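Local coordinates for deoxyribodipyrimidine photo-lyase (Oryza sativa Japonica Group, PDB 3UMV), which uses light to split cyclobutane pyrimidine dimers in UV-damaged DNA back into separate pyrimidines, with one bound FAD per subunit, at residues T373-W378 and L404-G409; H392-M397 and K467-V472; Q367-K372 and A417-D422. All blocks are in the same frame, centred on the assembly; numbering follows the deposited sequence. Where two conformers were deposited one is given.

Contact 1. Residues T373-W378 and L404-G409. With EDO (1,2-ethanediol), chain F.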
loop_
_atom_site.group_PDB
_atom_site.type_symbol
_atom_site.label_atom_id
_atom_site.label_comp_id
_atom_site.label_asym_id
_atom_site.label_seq_id
_atom_site.Cartn_x
_atom_site.Cartn_y
_atom_site.Cartn_z
ATOM N N THR A 373 9.457 -25.019 10.797
ATOM C CA THR A 373 8.728 -25.342 12.011
ATOM C C THR A 373 8.081 -26.730 11.961
ATOM O O THR A 373 8.035 -27.375 10.905
ATOM C CB THR A 373 7.637 -24.311 12.299
ATOM O OG1 THR A 373 6.502 -24.543 11.446
ATOM C CG2 THR A 373 8.171 -22.889 12.099
ATOM N N HIS A 374 7.568 -27.156 13.110
ATOM C CA HIS A 374 6.826 -28.406 13.237
ATOM C C HIS A 374 5.457 -28.337 12.556
ATOM O O HIS A 374 4.787 -29.355 12.408
ATOM C CB HIS A 374 6.599 -28.720 14.715
ATOM C CG HIS A 374 5.657 -27.769 15.384
ATOM N ND1 HIS A 374 6.042 -26.511 15.794
ATOM C CD2 HIS A 374 4.339 -27.876 15.682
ATOM C CE1 HIS A 374 5.009 -25.891 16.338
ATOM N NE2 HIS A 374 3.964 -26.698 16.287
ATOM N N ASP A 375 5.039 -27.139 12.165
ATOM C CA ASP A 375 3.677 -26.905 11.654
ATOM C C ASP A 375 3.658 -26.799 10.127
ATOM O O ASP A 375 4.095 -25.794 9.571
ATOM C CB ASP A 375 3.136 -25.620 12.296
ATOM C CG ASP A 375 1.706 -25.277 11.859
ATOM O OD1 ASP A 375 1.047 -24.464 12.555
ATOM O OD2 ASP A 375 1.225 -25.818 10.849
ATOM N N PRO A 376 3.161 -27.839 9.429
ATOM C CA PRO A 376 3.243 -27.808 7.969
ATOM C C PRO A 376 2.313 -26.773 7.342
ATOM O O PRO A 376 2.603 -26.308 6.251
ATOM C CB PRO A 376 2.819 -29.221 7.560
ATOM C CG PRO A 376 1.972 -29.687 8.678
ATOM C CD PRO A 376 2.568 -29.096 9.920
ATOM N N LEU A 377 1.223 -26.443 8.023
ATOM C CA LEU A 377 0.320 -25.397 7.565
ATOM C C LEU A 377 1.028 -24.030 7.633
ATOM O O LEU A 377 0.977 -23.253 6.686
ATOM C CB LEU A 377 -0.968 -25.395 8.380
ATOM C CG LEU A 377 -1.952 -24.280 8.005
ATOM C CD1 LEU A 377 -2.298 -24.315 6.505
ATOM C CD2 LEU A 377 -3.204 -24.377 8.854
ATOM N N TRP A 378 1.730 -23.771 8.733
ATOM C CA TRP A 378 2.470 -22.521 8.865
ATOM C C TRP A 378 3.588 -22.462 7.836
ATOM O O TRP A 378 3.758 -21.461 7.143
ATOM C CB TRP A 378 3.030 -22.349 10.277
ATOM C CG TRP A 378 3.537 -20.948 10.454
ATOM C CD1 TRP A 378 2.820 -19.880 10.924
ATOM C CD2 TRP A 378 4.828 -20.437 10.075
ATOM N NE1 TRP A 378 3.590 -18.748 10.891
ATOM C CE2 TRP A 378 4.831 -19.054 10.386
ATOM C CE3 TRP A 378 5.989 -21.014 9.530
ATOM C CZ2 TRP A 378 5.937 -18.232 10.142
ATOM C CZ3 TRP A 378 7.094 -20.202 9.308
ATOM C CH2 TRP A 378 7.059 -18.822 9.620
ATOM N N LEU A 404 3.709 -14.935 17.123
ATOM C CA LEU A 404 3.489 -14.580 18.531
ATOM C C LEU A 404 3.631 -15.802 19.442
ATOM O O LEU A 404 4.258 -15.749 20.520
ATOM C CB LEU A 404 2.099 -13.970 18.713
ATOM C CG LEU A 404 1.664 -13.738 20.160
ATOM C CD1 LEU A 404 2.611 -12.755 20.853
ATOM C CD2 LEU A 404 0.224 -13.228 20.207
ATOM N N GLU A 405 3.064 -16.919 19.003
ATOM C CA GLU A 405 3.061 -18.125 19.827
ATOM C C GLU A 405 4.436 -18.780 19.964
ATOM O O GLU A 405 4.685 -19.493 20.922
ATOM C CB GLU A 405 2.088 -19.131 19.228
ATOM C CG GLU A 405 1.673 -20.234 20.176
ATOM C CD GLU A 405 0.575 -21.099 19.596
ATOM O OE1 GLU A 405 0.060 -21.959 20.328
ATOM O OE2 GLU A 405 0.206 -20.906 18.420
ATOM N N TRP A 406 5.318 -18.548 19.001
ATOM C CA TRP A 406 6.594 -19.244 18.959
ATOM C C TRP A 406 7.787 -18.302 19.100
ATOM O O TRP A 406 8.883 -18.623 18.660
ATOM C CB TRP A 406 6.741 -20.016 17.640
ATOM C CG TRP A 406 5.656 -21.010 17.400
ATOM C CD1 TRP A 406 4.905 -21.662 18.340
ATOM C CD2 TRP A 406 5.178 -21.447 16.128
ATOM N NE1 TRP A 406 3.994 -22.496 17.717
ATOM C CE2 TRP A 406 4.145 -22.373 16.360
ATOM C CE3 TRP A 406 5.523 -21.137 14.807
ATOM C CZ2 TRP A 406 3.454 -22.994 15.317
ATOM C CZ3 TRP A 406 4.843 -21.771 13.772
ATOM C CH2 TRP A 406 3.818 -22.676 14.037
ATOM N N THR A 407 7.582 -17.130 19.684
ATOM C CA THR A 407 8.726 -16.273 19.963
ATOM C C THR A 407 8.710 -15.805 21.407
ATOM O O THR A 407 7.710 -15.959 22.110
ATOM C CB THR A 407 8.838 -15.082 18.985
ATOM O OG1 THR A 407 7.646 -14.292 19.044
ATOM C CG2 THR A 407 9.045 -15.581 17.559
ATOM N N SER A 408 9.832 -15.254 21.854
ATOM C CA SER A 408 10.022 -14.947 23.269
ATOM C C SER A 408 9.054 -13.898 23.836
ATOM O O SER A 408 8.726 -13.932 25.026
ATOM C CB SER A 408 11.480 -14.548 23.548
ATOM O OG SER A 408 11.829 -13.377 22.827
ATOM N N GLY A 409 8.594 -12.973 22.997
ATOM C CA GLY A 409 7.625 -11.981 23.425
ATOM C C GLY A 409 7.020 -11.270 22.233
ATOM O O GLY A 409 7.514 -11.409 21.109
HETATM C C1 EDO F . -0.396 -21.635 23.760
HETATM O O1 EDO F . 0.759 -21.688 23.013
HETATM C C2 EDO F . -1.175 -20.517 23.724
HETATM O O2 EDO F . -2.363 -20.493 24.413
#
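Trp406 pushes the CZ3-CH2 rim of its indole over one face of Trp378, with CZ3 coming 3.7 Å from Trp378 CG. The planes stand 68° apart, which makes this an edge-to-face pair with Trp406 as the edge. On Trp406's own face the roles reverse: His374 brings its CE1 corner to 3.4 Å from Trp406 CZ2 in an offset edge-to-face contact. A chi1 of 68°, with CG between the backbone N and carbonyl carbon, places the imidazole where CE1 can reach that ring, and Tyr363 holds ND1 by a hydrogen bond. Asp375 CB closes in to 3.5 Å from Trp406 CH2, and Thr373 CG2 lies 3.9 Å from Trp406 CZ3. Asp375 also works as the N-cap of helix 376-388, its OD2 accepting from Trp378 N at 3.0 Å, while OD1 is taken by Tyr398. A leucine in place of Trp406 would probably open a gap beneath the face of Trp378 and leave the His374 ring without its aromatic partner. Trp378 also meets Trp399 in near-parallel fashion, so it is in contact with both other tryptophans. All three tryptophans are predicted to pass electrons as tryptophanyl radicals. Apolar and aromatic contact at van der Waals distance, without a hydrogen bond between the indoles, is consistent with a short hop between Trp378 and Trp406.

Contact 2. Residues H392-M397 and K467-V472. With FAD (flavin-adenine dinucleotide), chain I; URE (urea), chain J.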
loop_
_atom_site.group_PDB
_atom_site.type_symbol
_atom_site.label_atom_id
_atom_site.label_comp_id
_atom_site.label_asym_id
_atom_site.label_seq_id
_atom_site.Cartn_x
_atom_site.Cartn_y
_atom_site.Cartn_z
ATOM N N HIS A 392 -1.978 -15.843 1.070
ATOM C CA HIS A 392 -3.418 -15.741 1.120
ATOM C C HIS A 392 -3.880 -14.974 2.360
ATOM O O HIS A 392 -3.390 -15.217 3.472
ATOM C CB HIS A 392 -4.059 -17.129 1.101
ATOM C CG HIS A 392 -5.547 -17.078 1.097
ATOM N ND1 HIS A 392 -6.285 -17.130 -0.067
ATOM C CD2 HIS A 392 -6.441 -16.953 2.107
ATOM C CE1 HIS A 392 -7.568 -17.037 0.226
ATOM N NE2 HIS A 392 -7.692 -16.943 1.537
ATOM N N GLY A 393 -4.826 -14.061 2.164
ATOM C CA GLY A 393 -5.253 -13.152 3.217
ATOM C C GLY A 393 -5.660 -13.829 4.512
ATOM O O GLY A 393 -5.353 -13.347 5.610
ATOM N N PHE A 394 -6.364 -14.948 4.406
ATOM C CA PHE A 394 -6.750 -15.657 5.615
ATOM C C PHE A 394 -5.493 -16.228 6.289
ATOM O O PHE A 394 -5.342 -16.151 7.502
ATOM C CB PHE A 394 -7.754 -16.772 5.330
ATOM C CG PHE A 394 -8.216 -17.471 6.572
ATOM C CD1 PHE A 394 -9.321 -17.006 7.271
ATOM C CD2 PHE A 394 -7.520 -18.558 7.072
ATOM C CE1 PHE A 394 -9.743 -17.638 8.424
ATOM C CE2 PHE A 394 -7.938 -19.191 8.230
ATOM C CZ PHE A 394 -9.049 -18.728 8.903
ATOM N N MET A 395 -4.587 -16.780 5.488
ATOM C CA MET A 395 -3.356 -17.353 6.046
ATOM C C MET A 395 -2.448 -16.292 6.715
ATOM O O MET A 395 -1.707 -16.632 7.629
ATOM C CB MET A 395 -2.565 -18.180 5.014
ATOM C CG MET A 395 -3.206 -19.536 4.653
ATOM S SD MET A 395 -3.902 -20.429 6.054
ATOM C CE MET A 395 -2.446 -20.659 7.063
ATOM N N ARG A 396 -2.507 -15.025 6.288
ATOM C CA ARG A 396 -1.703 -13.978 6.946
ATOM C C ARG A 396 -2.019 -13.835 8.437
ATOM O O ARG A 396 -1.100 -13.634 9.264
ATOM C CB ARG A 396 -1.836 -12.624 6.232
ATOM C CG ARG A 396 -1.282 -12.633 4.828
ATOM C CD ARG A 396 -1.123 -11.219 4.280
ATOM N NE ARG A 396 -1.150 -11.221 2.820
ATOM C CZ ARG A 396 -0.597 -10.285 2.063
ATOM N NH1 ARG A 396 0.066 -9.290 2.628
ATOM N NH2 ARG A 396 -0.687 -10.356 0.737
ATOM N N MET A 397 -3.301 -13.973 8.789
ATOM C CA MET A 397 -3.722 -13.911 10.192
ATOM C C MET A 397 -3.134 -15.080 10.996
ATOM O O MET A 397 -2.546 -14.877 12.058
ATOM C CB MET A 397 -5.250 -13.913 10.300
ATOM C CG MET A 397 -5.897 -12.722 9.638
ATOM S SD MET A 397 -7.706 -12.728 9.812
ATOM C CE MET A 397 -8.148 -13.805 8.473
ATOM N N LYS A 467 -8.458 -26.635 10.018
ATOM C CA LYS A 467 -8.897 -27.902 9.428
ATOM C C LYS A 467 -10.413 -27.967 9.296
ATOM O O LYS A 467 -10.939 -28.535 8.334
ATOM C CB LYS A 467 -8.395 -29.099 10.242
ATOM C CG LYS A 467 -7.289 -29.892 9.562
ATOM C CD LYS A 467 -7.194 -31.305 10.132
ATOM C CE LYS A 467 -6.136 -32.137 9.410
ATOM N NZ LYS A 467 -6.413 -32.284 7.950
ATOM N N ARG A 468 -11.114 -27.386 10.264
ATOM C CA ARG A 468 -12.570 -27.376 10.239
ATOM C C ARG A 468 -13.103 -26.540 9.080
ATOM O O ARG A 468 -14.143 -26.860 8.503
ATOM C CB ARG A 468 -13.132 -26.845 11.559
ATOM C CG ARG A 468 -12.861 -27.735 12.758
ATOM C CD ARG A 468 -13.620 -27.236 13.979
ATOM N NE ARG A 468 -13.332 -25.833 14.267
ATOM C CZ ARG A 468 -12.474 -25.418 15.195
ATOM N NH1 ARG A 468 -11.817 -26.301 15.937
ATOM N NH2 ARG A 468 -12.275 -24.118 15.386
ATOM N N LYS A 469 -12.380 -25.474 8.736
ATOM C CA LYS A 469 -12.884 -24.489 7.785
ATOM C C LYS A 469 -12.578 -24.821 6.324
ATOM O O LYS A 469 -13.395 -24.554 5.447
ATOM C CB LYS A 469 -12.353 -23.091 8.132
ATOM C CG LYS A 469 -12.602 -22.675 9.580
ATOM C CD LYS A 469 -12.167 -21.239 9.855
ATOM C CE LYS A 469 -13.144 -20.239 9.246
ATOM N NZ LYS A 469 -12.713 -18.824 9.440
ATOM N N PHE A 470 -11.404 -25.394 6.062
ATOM C CA PHE A 470 -11.003 -25.703 4.690
ATOM C C PHE A 470 -10.033 -26.875 4.619
ATOM O O PHE A 470 -9.512 -27.322 5.643
ATOM C CB PHE A 470 -10.391 -24.476 4.002
ATOM C CG PHE A 470 -9.108 -23.983 4.645
ATOM C CD1 PHE A 470 -7.878 -24.408 4.175
ATOM C CD2 PHE A 470 -9.141 -23.092 5.705
ATOM C CE1 PHE A 470 -6.691 -23.954 4.768
ATOM C CE2 PHE A 470 -7.964 -22.631 6.292
ATOM C CZ PHE A 470 -6.743 -23.064 5.821
ATOM N N ASP A 471 -9.785 -27.345 3.399
ATOM C CA ASP A 471 -8.912 -28.494 3.156
ATOM C C ASP A 471 -7.444 -28.091 3.299
ATOM O O ASP A 471 -6.797 -27.723 2.315
ATOM C CB ASP A 471 -9.185 -29.043 1.745
ATOM C CG ASP A 471 -8.495 -30.376 1.465
ATOM O OD1 ASP A 471 -7.578 -30.779 2.207
ATOM O OD2 ASP A 471 -8.873 -31.023 0.467
ATOM N N VAL A 472 -6.935 -28.156 4.532
ATOM C CA VAL A 472 -5.547 -27.809 4.860
ATOM C C VAL A 472 -4.513 -28.565 4.018
ATOM O O VAL A 472 -3.514 -27.987 3.594
ATOM C CB VAL A 472 -5.251 -28.068 6.357
ATOM C CG1 VAL A 472 -3.764 -27.899 6.645
ATOM C CG2 VAL A 472 -6.069 -27.130 7.229
HETATM P PA FAD I . -8.986 -8.967 -1.372
HETATM O O1A FAD I . -9.669 -9.890 -0.410
HETATM O O2A FAD I . -9.440 -9.104 -2.799
HETATM O O5B FAD I . -9.177 -7.469 -0.845
HETATM C C5B FAD I . -9.280 -6.372 -1.727
HETATM C C4B FAD I . -8.567 -5.154 -1.129
HETATM O O4B FAD I . -9.101 -4.795 0.136
HETATM C C3B FAD I . -7.102 -5.434 -0.859
HETATM O O3B FAD I . -6.320 -5.263 -2.017
HETATM C C2B FAD I . -6.792 -4.390 0.173
HETATM O O2B FAD I . -6.673 -3.126 -0.453
HETATM C C1B FAD I . -8.060 -4.367 0.987
HETATM N N9A FAD I . -7.952 -5.255 2.156
HETATM C C8A FAD I . -8.344 -6.564 2.256
HETATM N N7A FAD I . -8.066 -6.981 3.513
HETATM C C5A FAD I . -7.488 -5.959 4.205
HETATM C C6A FAD I . -7.005 -5.809 5.510
HETATM N N6A FAD I . -7.136 -6.766 6.428
HETATM N N1A FAD I . -6.472 -4.603 5.909
HETATM C C2A FAD I . -6.424 -3.548 5.027
HETATM N N3A FAD I . -6.895 -3.698 3.742
HETATM C C4A FAD I . -7.427 -4.877 3.350
HETATM N N1 FAD I . -2.264 -5.842 3.011
HETATM C C2 FAD I . -1.456 -5.132 2.172
HETATM O O2 FAD I . -1.996 -4.464 1.289
HETATM N N3 FAD I . -0.082 -5.151 2.336
HETATM C C4 FAD I . 0.496 -5.904 3.342
HETATM O O4 FAD I . 1.723 -5.923 3.482
HETATM C C4X FAD I . -0.337 -6.614 4.199
HETATM N N5 FAD I . 0.175 -7.393 5.210
HETATM C C5X FAD I . -0.669 -8.076 6.064
HETATM C C6 FAD I . -0.138 -8.840 7.112
HETATM C C7 FAD I . -0.990 -9.537 7.974
HETATM C C7M FAD I . -0.394 -10.339 9.102
HETATM C C8 FAD I . -2.371 -9.470 7.773
HETATM C C8M FAD I . -3.335 -10.198 8.662
HETATM C C9 FAD I . -2.882 -8.721 6.726
HETATM C C9A FAD I . -2.039 -8.026 5.879
HETATM N N10 FAD I . -2.558 -7.286 4.837
HETATM C C10 FAD I . -1.704 -6.585 4.021
HETATM C "C1'" FAD I . -4.056 -7.197 4.582
HETATM C "C2'" FAD I . -4.604 -8.287 3.607
HETATM O "O2'" FAD I . -4.179 -9.620 3.913
HETATM C "C3'" FAD I . -4.279 -8.022 2.125
HETATM O "O3'" FAD I . -4.641 -6.705 1.802
HETATM C "C4'" FAD I . -5.003 -8.970 1.166
HETATM O "O4'" FAD I . -4.654 -10.308 1.464
HETATM C "C5'" FAD I . -4.613 -8.592 -0.261
HETATM O "O5'" FAD I . -4.986 -9.526 -1.245
HETATM P P FAD I . -6.157 -9.151 -2.277
HETATM O O1P FAD I . -5.897 -7.802 -2.917
HETATM O O2P FAD I . -6.300 -10.259 -3.288
HETATM O O3P FAD I . -7.377 -9.166 -1.221
HETATM C C URE J . -3.270 -15.671 -3.005
HETATM O O URE J . -2.308 -16.017 -2.318
HETATM N N1 URE J . -4.252 -16.509 -3.252
HETATM N N2 URE J . -3.237 -14.519 -3.626
#
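The backbones of helix 393-405 and of the turn after helix 463-469 stay well apart, with CA atoms 10.9 Å from each other at Phe394 and Phe470, so the contact is made by long side chains alone. Phe394, its CG anti to the backbone N (chi1 -177°), extends its ring into the turn and meets two residues there. Its CE2 lies 3.9 Å from Phe470 CE2, arriving near the plane of the Phe470 ring and thus at that ring's edge. Lys469, an exposed residue with its chain bent at chi3, brings NZ to 3.4 Å from Phe394 CE1, oblique to the ring. Met395 curls at chi2 and chi3, which brings its sulfur to Phe470: Met395 SD is 3.9 Å from Phe470 CZ. The direction to the ring centroid is 68° off the normal, an oblique Met-aromatic approach. Leu377 of helix 376-388 packs against Met395 as well. The same helical turn meets the cofactor. Gly393 lets the chain come close to FAD, with CA 3.4 Å from the ribityl O4'; a CB at this position would come too close to that oxygen. Arg396 reaches past the ribityl chain to the isoalloxazine, NH1 being 3.1 Å from C4X, and Asp427 holds its NH2 in a salt bridge. Phe394, Met395 and Phe470 thus form an apolar patch with a Met-aromatic contact, joining a helix of the photolyase FAD pocket to the C-terminal helices.

Contact 3. Residues Q367-K372 and A417-D422. With FAD (flavin-adenine dinucleotide), chain I.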
loop_
_atom_site.group_PDB
_atom_site.type_symbol
_atom_site.label_atom_id
_atom_site.label_comp_id
_atom_site.label_asym_id
_atom_site.label_seq_id
_atom_site.Cartn_x
_atom_site.Cartn_y
_atom_site.Cartn_z
ATOM N N GLN A 367 14.886 -19.567 11.301
ATOM C CA GLN A 367 14.067 -20.779 11.206
ATOM C C GLN A 367 12.662 -20.492 10.668
ATOM O O GLN A 367 12.136 -21.265 9.863
ATOM C CB GLN A 367 13.966 -21.474 12.562
ATOM C CG GLN A 367 15.257 -22.182 12.976
ATOM C CD GLN A 367 15.291 -22.555 14.445
ATOM O OE1 GLN A 367 14.535 -22.023 15.249
ATOM N NE2 GLN A 367 16.195 -23.474 14.809
ATOM N N LEU A 368 12.065 -19.398 11.126
ATOM C CA LEU A 368 10.773 -18.964 10.600
ATOM C C LEU A 368 10.896 -18.592 9.132
ATOM O O LEU A 368 10.103 -19.029 8.292
ATOM C CB LEU A 368 10.244 -17.781 11.412
ATOM C CG LEU A 368 9.884 -18.093 12.871
ATOM C CD1 LEU A 368 9.676 -16.825 13.698
ATOM C CD2 LEU A 368 8.664 -19.009 12.958
ATOM N N GLU A 369 11.888 -17.775 8.815
ATOM C CA GLU A 369 12.061 -17.315 7.440
ATOM C C GLU A 369 12.197 -18.474 6.455
ATOM O O GLU A 369 11.701 -18.415 5.329
ATOM C CB GLU A 369 13.276 -16.412 7.321
ATOM C CG GLU A 369 13.505 -15.945 5.899
ATOM C CD GLU A 369 14.366 -14.722 5.820
ATOM O OE1 GLU A 369 14.496 -14.188 4.707
ATOM O OE2 GLU A 369 14.911 -14.286 6.859
ATOM N N ASN A 370 12.886 -19.525 6.877
ATOM C CA ASN A 370 13.115 -20.668 6.006
ATOM C C ASN A 370 12.068 -21.770 6.145
ATOM O O ASN A 370 12.238 -22.858 5.587
ATOM C CB ASN A 370 14.527 -21.223 6.218
ATOM C CG ASN A 370 15.595 -20.277 5.711
ATOM O OD1 ASN A 370 16.210 -19.534 6.483
ATOM N ND2 ASN A 370 15.799 -20.275 4.402
ATOM N N ALA A 371 10.993 -21.474 6.877
ATOM C CA ALA A 371 9.855 -22.377 7.024
ATOM C C ALA A 371 10.247 -23.734 7.616
ATOM O O ALA A 371 9.888 -24.788 7.081
ATOM C CB ALA A 371 9.117 -22.549 5.682
ATOM N N LYS A 372 10.973 -23.684 8.731
ATOM C CA LYS A 372 11.461 -24.886 9.399
ATOM C C LYS A 372 10.775 -25.187 10.737
ATOM O O LYS A 372 11.431 -25.586 11.699
ATOM C CB LYS A 372 12.979 -24.800 9.602
ATOM C CG LYS A 372 13.782 -24.515 8.328
ATOM C CD LYS A 372 13.700 -25.647 7.322
ATOM C CE LYS A 372 14.637 -25.388 6.139
ATOM N NZ LYS A 372 14.567 -26.452 5.094
ATOM N N ALA A 417 7.469 -10.518 12.183
ATOM C CA ALA A 417 6.366 -10.519 11.211
ATOM C C ALA A 417 6.536 -9.388 10.196
ATOM O O ALA A 417 6.365 -9.585 8.991
ATOM C CB ALA A 417 5.002 -10.409 11.934
ATOM N N ILE A 418 6.854 -8.193 10.697
ATOM C CA ILE A 418 6.970 -7.012 9.858
ATOM C C ILE A 418 8.158 -7.174 8.930
ATOM O O ILE A 418 8.068 -6.906 7.745
ATOM C CB ILE A 418 7.101 -5.710 10.726
ATOM C CG1 ILE A 418 5.758 -5.382 11.381
ATOM C CG2 ILE A 418 7.601 -4.530 9.909
ATOM C CD1 ILE A 418 5.849 -4.248 12.406
ATOM N N TYR A 419 9.270 -7.666 9.462
ATOM C CA TYR A 419 10.450 -7.888 8.640
ATOM C C TYR A 419 10.149 -8.854 7.494
ATOM O O TYR A 419 10.478 -8.572 6.350
ATOM C CB TYR A 419 11.605 -8.410 9.503
ATOM C CG TYR A 419 12.699 -9.116 8.729
ATOM C CD1 TYR A 419 13.681 -8.407 8.052
ATOM C CD2 TYR A 419 12.730 -10.503 8.669
ATOM C CE1 TYR A 419 14.671 -9.070 7.334
ATOM C CE2 TYR A 419 13.713 -11.173 7.965
ATOM C CZ TYR A 419 14.677 -10.453 7.298
ATOM O OH TYR A 419 15.650 -11.137 6.599
ATOM N N LEU A 420 9.519 -9.984 7.801
ATOM C CA LEU A 420 9.205 -10.977 6.775
ATOM C C LEU A 420 8.201 -10.461 5.749
ATOM O O LEU A 420 8.382 -10.640 4.548
ATOM C CB LEU A 420 8.681 -12.256 7.418
ATOM C CG LEU A 420 9.771 -12.999 8.192
ATOM C CD1 LEU A 420 9.193 -14.185 8.949
ATOM C CD2 LEU A 420 10.890 -13.431 7.243
ATOM N N ASN A 421 7.146 -9.832 6.243
ATOM C CA ASN A 421 6.107 -9.265 5.395
ATOM C C ASN A 421 6.692 -8.244 4.410
ATOM O O ASN A 421 6.432 -8.277 3.209
ATOM C CB ASN A 421 5.043 -8.629 6.296
ATOM C CG ASN A 421 3.875 -8.047 5.515
ATOM O OD1 ASN A 421 2.874 -8.728 5.286
ATOM N ND2 ASN A 421 4.000 -6.784 5.105
ATOM N N ASP A 422 7.501 -7.337 4.932
ATOM C CA ASP A 422 8.117 -6.306 4.102
ATOM C C ASP A 422 9.175 -6.863 3.148
ATOM O O ASP A 422 9.375 -6.327 2.065
ATOM C CB ASP A 422 8.704 -5.217 5.001
ATOM C CG ASP A 422 7.628 -4.328 5.629
ATOM O OD1 ASP A 422 6.409 -4.599 5.471
ATOM O OD2 ASP A 422 8.005 -3.321 6.252
HETATM P PA FAD I . -8.986 -8.967 -1.372
HETATM O O1A FAD I . -9.669 -9.890 -0.410
HETATM O O2A FAD I . -9.440 -9.104 -2.799
HETATM O O5B FAD I . -9.177 -7.469 -0.845
HETATM C C5B FAD I . -9.280 -6.372 -1.727
HETATM C C4B FAD I . -8.567 -5.154 -1.129
HETATM O O4B FAD I . -9.101 -4.795 0.136
HETATM C C3B FAD I . -7.102 -5.434 -0.859
HETATM O O3B FAD I . -6.320 -5.263 -2.017
HETATM C C2B FAD I . -6.792 -4.390 0.173
HETATM O O2B FAD I . -6.673 -3.126 -0.453
HETATM C C1B FAD I . -8.060 -4.367 0.987
HETATM N N9A FAD I . -7.952 -5.255 2.156
HETATM C C8A FAD I . -8.344 -6.564 2.256
HETATM N N7A FAD I . -8.066 -6.981 3.513
HETATM C C5A FAD I . -7.488 -5.959 4.205
HETATM C C6A FAD I . -7.005 -5.809 5.510
HETATM N N6A FAD I . -7.136 -6.766 6.428
HETATM N N1A FAD I . -6.472 -4.603 5.909
HETATM C C2A FAD I . -6.424 -3.548 5.027
HETATM N N3A FAD I . -6.895 -3.698 3.742
HETATM C C4A FAD I . -7.427 -4.877 3.350
HETATM N N1 FAD I . -2.264 -5.842 3.011
HETATM C C2 FAD I . -1.456 -5.132 2.172
HETATM O O2 FAD I . -1.996 -4.464 1.289
HETATM N N3 FAD I . -0.082 -5.151 2.336
HETATM C C4 FAD I . 0.496 -5.904 3.342
HETATM O O4 FAD I . 1.723 -5.923 3.482
HETATM C C4X FAD I . -0.337 -6.614 4.199
HETATM N N5 FAD I . 0.175 -7.393 5.210
HETATM C C5X FAD I . -0.669 -8.076 6.064
HETATM C C6 FAD I . -0.138 -8.840 7.112
HETATM C C7 FAD I . -0.990 -9.537 7.974
HETATM C C7M FAD I . -0.394 -10.339 9.102
HETATM C C8 FAD I . -2.371 -9.470 7.773
HETATM C C8M FAD I . -3.335 -10.198 8.662
HETATM C C9 FAD I . -2.882 -8.721 6.726
HETATM C C9A FAD I . -2.039 -8.026 5.879
HETATM N N10 FAD I . -2.558 -7.286 4.837
HETATM C C10 FAD I . -1.704 -6.585 4.021
HETATM C "C1'" FAD I . -4.056 -7.197 4.582
HETATM C "C2'" FAD I . -4.604 -8.287 3.607
HETATM O "O2'" FAD I . -4.179 -9.620 3.913
HETATM C "C3'" FAD I . -4.279 -8.022 2.125
HETATM O "O3'" FAD I . -4.641 -6.705 1.802
HETATM C "C4'" FAD I . -5.003 -8.970 1.166
HETATM O "O4'" FAD I . -4.654 -10.308 1.464
HETATM C "C5'" FAD I . -4.613 -8.592 -0.261
HETATM O "O5'" FAD I . -4.986 -9.526 -1.245
HETATM P P FAD I . -6.157 -9.151 -2.277
HETATM O O1P FAD I . -5.897 -7.802 -2.917
HETATM O O2P FAD I . -6.300 -10.259 -3.288
HETATM O O3P FAD I . -7.377 -9.166 -1.221
#
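A Schellman motif closes helix 365-369, and the last turn before it packs through Leu368 and Glu369 on helix 410-424, one of the helices lining the FAD pocket of the photolyase. Two backbone bonds define the motif: Lys372 N to Gln367 O at 2.9 Å, and Ala371 N to Leu368 O at 3.0 Å. Ala371, the C-prime residue, has the positive phi that such an ending needs. The backbones come nearest at Glu369 and Leu420, whose CA atoms are 7.0 Å apart.

Leu420 fills this narrow place. Its CD2 touches the aliphatic part of Glu369, 3.8 Å from CB, while CD1 is 4.5 Å from Leu368 CB. Leu420 also packs on Trp399 of helix 393-405. Glu369 runs fully extended, CG anti to the backbone N (chi1 179°), which carries the carboxylate beyond Leu420 to the rim of the Tyr419 ring. There OE2 lies in the ring plane, 3.2 Å from Tyr419 OH, with the carboxylate turned 71° from the ring. The other oxygen, OE1, accepts from Tyr424 and forms a salt bridge with Lys423, which also bonds to Tyr419 OH. The carboxylate is therefore gripped mainly by residues one turn further along helix 410-424.

One residue after Leu420, the helix turns Asn421 to the flavin. Its ND2 gives one hydrogen to Asp422 OD1 (3.3 Å), met nearly along the C-O axis and in the amide plane of Asn421, and the other to FAD O4 at 2.9 Å, at an N-H...O angle of 167°.

Contacts 1 and 3 have centres about 11 Å apart; Trp378 CH2 of contact 1 lies 3.3 Å from Leu368 O of contact 3. Contact 2, centred about 16 Å from contact 1, touches it where Met395 CE meets Leu377 CD1 at 3.7 Å. Contacts 2 and 3 share the cofactor: Arg396 and Asn421 both reach the isoalloxazine, and Arg396 NH1 is 3.9 Å from Asn421 OD1. Helix 393-405 ties the set together: it carries Phe394 and Met395, ends just before Trp406, and bears Trp399, whose side chain is about 4 Å from that of Leu420. Trp378's nearest side-chain atom is about 9 Å from FAD and Trp406 lies farther out, consistent with a predicted tryptophan route.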